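Long-range contact in regulator of G-protein signalling 3 isoform 1 (Homo sapiens, PDB 2F5Y), which probably regulates heterotrimeric G-protein signalling and carries a PDZ domain, a fold that commonly binds the C-terminal tails of partner proteins: residues A[24-32]-A[41-49]. Numbering follows the deposited sequence.
Sequences SPVRVQAVD and GLQQLDTVL
In this PDZ fold the strand 27-31, hairpin partner of strand 18-21, meets the loop that follows helix 36-40 and the start of strand 47-51, so that the contact joins the fold's two antiparallel sheets. Arg27 and Thr47 make a single antiparallel bridge, CA to CA 4.4 Å, and the two bonds around it define the register: Val48 N reaches Val26 O almost linearly (173°), while Val28 N donates to Asp46 O at 2.8 Å. Beyond the bridge Leu45 N, inside the type II turn from Gln43 to Asp46, returns a bond to Val28 O, now tilted from the carbonyl plane. At the other end a water accepts from Val26 N and donates to Val48 O, bridging the second N and O of a pair whose first bond is direct.

The buried side is carried by Val28. Its CG2, anti to the carbonyl carbon, lies alongside Asp46 CB at 3.7 Å and also meets Leu42 CD2 and Val48 CG2; Val31 CG2 extends this apolar patch, packing on Leu42 CB. Asp46 turns its carboxylate back into its own loop: Gln43 N approaches OD2 from above the carboxylate plane, and a salt bridge from Arg81 to the same oxygen is a second hold on the group.

On the outer side, Arg27 runs beside Leu45, its CG 3.5 Å from Asp46 O and its chain bent at chi3 (85°) so that the guanidinium lies against the leucine, with Leu45 CD1 3.2 Å above one face and offset toward the rim. Replacing this arginine with an alanine would probably leave Leu45 CD1 without that face and open a gap beside Asp46 O. At the Val26 end, Pro25, which follows a cis peptide bond, sets its ring CG 3.3 Å from Thr47 CG2.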
# COMPACT_ATOMS: atom_id res chain seq x y z
N SER A 24 -2.31 -0.12 12.81
CA SER A 24 -1.20 0.41 13.61
C SER A 24 -0.01 -0.55 13.81
O SER A 24 0.27 -0.95 14.94
CB SER A 24 -1.73 0.83 14.99
OG SER A 24 -2.77 1.78 14.87
N PRO A 25 0.70 -0.92 12.73
CA PRO A 25 0.53 -0.56 11.33
C PRO A 25 -0.35 -1.48 10.50
O PRO A 25 -0.71 -2.59 10.92
CB PRO A 25 1.97 -0.62 10.79
CG PRO A 25 2.60 -1.71 11.59
CD PRO A 25 1.87 -1.79 12.92
N VAL A 26 -0.68 -1.01 9.32
CA VAL A 26 -1.51 -1.72 8.38
C VAL A 26 -0.59 -2.61 7.56
O VAL A 26 0.57 -2.27 7.32
CB VAL A 26 -2.29 -0.70 7.50
CG1 VAL A 26 -3.15 -1.40 6.45
CG2 VAL A 26 -3.13 0.25 8.41
N ARG A 27 -1.08 -3.77 7.18
CA ARG A 27 -0.30 -4.73 6.38
C ARG A 27 -1.01 -5.01 5.07
O ARG A 27 -2.24 -4.94 4.98
CB ARG A 27 -0.10 -6.04 7.15
CG ARG A 27 1.00 -6.91 6.60
CD ARG A 27 1.08 -8.26 7.31
NE ARG A 27 0.15 -9.23 6.73
CZ ARG A 27 -0.21 -10.37 7.30
NH1 ARG A 27 0.29 -10.72 8.47
NH2 ARG A 27 -1.08 -11.17 6.69
N VAL A 28 -0.25 -5.34 4.04
CA VAL A 28 -0.84 -5.73 2.75
C VAL A 28 -1.30 -7.18 2.86
O VAL A 28 -0.51 -8.08 3.19
CB VAL A 28 0.16 -5.57 1.60
CG1 VAL A 28 -0.50 -5.97 0.27
CG2 VAL A 28 0.68 -4.12 1.55
N GLN A 29 -2.59 -7.39 2.62
CA GLN A 29 -3.18 -8.72 2.67
C GLN A 29 -2.82 -9.48 1.42
O GLN A 29 -2.29 -10.57 1.48
CB GLN A 29 -4.71 -8.66 2.73
CG GLN A 29 -5.33 -8.97 4.05
CD GLN A 29 -5.22 -10.42 4.52
OE1 GLN A 29 -4.33 -11.19 4.13
NE2 GLN A 29 -6.14 -10.79 5.41
N ALA A 30 -3.15 -8.89 0.28
CA ALA A 30 -2.95 -9.51 -1.02
C ALA A 30 -2.80 -8.43 -2.08
O ALA A 30 -3.02 -7.23 -1.83
CB ALA A 30 -4.12 -10.47 -1.36
N VAL A 31 -2.43 -8.90 -3.25
CA VAL A 31 -2.14 -8.08 -4.41
C VAL A 31 -2.81 -8.83 -5.56
O VAL A 31 -2.67 -10.04 -5.65
CB VAL A 31 -0.59 -7.99 -4.61
CG1 VAL A 31 -0.24 -7.80 -6.06
CG2 VAL A 31 0.01 -6.85 -3.76
N ASP A 32 -3.56 -8.13 -6.40
CA ASP A 32 -4.30 -8.77 -7.48
C ASP A 32 -3.35 -9.13 -8.61
O ASP A 32 -2.49 -8.33 -8.98
CB ASP A 32 -5.40 -7.85 -8.02
CG ASP A 32 -6.34 -7.35 -6.93
OD1 ASP A 32 -6.10 -7.63 -5.73
OD2 ASP A 32 -7.34 -6.68 -7.28
N GLY A 41 5.37 -3.78 -7.86
CA GLY A 41 6.26 -4.50 -6.94
C GLY A 41 5.75 -4.70 -5.51
O GLY A 41 6.43 -5.31 -4.69
N LEU A 42 4.55 -4.23 -5.18
CA LEU A 42 3.95 -4.52 -3.87
C LEU A 42 3.76 -6.03 -3.72
O LEU A 42 3.59 -6.75 -4.70
CB LEU A 42 2.61 -3.81 -3.74
CG LEU A 42 2.07 -3.52 -2.34
CD1 LEU A 42 2.95 -2.50 -1.64
CD2 LEU A 42 0.65 -3.02 -2.45
N GLN A 43 3.83 -6.52 -2.49
CA GLN A 43 3.60 -7.93 -2.24
C GLN A 43 3.01 -8.12 -0.86
O GLN A 43 3.13 -7.26 0.00
CB GLN A 43 4.88 -8.75 -2.42
CG GLN A 43 5.96 -8.45 -1.42
CD GLN A 43 7.23 -9.21 -1.71
OE1 GLN A 43 7.68 -9.25 -2.85
NE2 GLN A 43 7.83 -9.81 -0.69
N GLN A 44 2.37 -9.27 -0.68
CA GLN A 44 1.73 -9.59 0.58
C GLN A 44 2.74 -9.60 1.72
O GLN A 44 3.92 -9.89 1.50
CB GLN A 44 1.00 -10.93 0.47
CG GLN A 44 1.91 -12.12 0.31
CD GLN A 44 1.15 -13.36 -0.13
OE1 GLN A 44 0.61 -13.42 -1.24
NE2 GLN A 44 1.12 -14.37 0.73
N LEU A 45 2.26 -9.29 2.93
CA LEU A 45 3.07 -9.15 4.16
C LEU A 45 3.82 -7.83 4.24
O LEU A 45 4.39 -7.51 5.30
CB LEU A 45 4.06 -10.32 4.37
CG LEU A 45 3.62 -11.55 5.17
CD1 LEU A 45 3.15 -11.17 6.56
CD2 LEU A 45 2.53 -12.29 4.42
N ASP A 46 3.83 -7.04 3.17
CA ASP A 46 4.43 -5.71 3.24
C ASP A 46 3.73 -4.89 4.33
O ASP A 46 2.51 -4.75 4.32
CB ASP A 46 4.30 -4.98 1.91
CG ASP A 46 5.27 -5.48 0.87
OD1 ASP A 46 6.18 -6.28 1.19
OD2 ASP A 46 5.11 -5.05 -0.30
N THR A 47 4.51 -4.34 5.26
CA THR A 47 3.95 -3.47 6.30
C THR A 47 4.11 -2.03 5.83
O THR A 47 5.17 -1.66 5.35
CB THR A 47 4.61 -3.72 7.69
OG1 THR A 47 4.44 -5.09 8.06
CG2 THR A 47 4.00 -2.85 8.78
N VAL A 48 3.05 -1.25 5.97
CA VAL A 48 2.98 0.09 5.40
C VAL A 48 3.40 1.13 6.42
O VAL A 48 2.80 1.27 7.50
CB VAL A 48 1.56 0.41 4.89
CG1 VAL A 48 1.58 1.71 4.07
CG2 VAL A 48 1.01 -0.74 4.05
N LEU A 49 4.44 1.88 6.08
CA LEU A 49 5.02 2.88 6.96
C LEU A 49 4.62 4.28 6.55
O LEU A 49 4.44 5.15 7.40
CB LEU A 49 6.54 2.73 6.98
CG LEU A 49 7.06 1.32 7.27
CD1 LEU A 49 8.58 1.28 7.11
CD2 LEU A 49 6.60 0.81 8.66
O HOH W 1 0.23 1.50 8.44
O HOH W 2 -0.83 -11.86 -2.90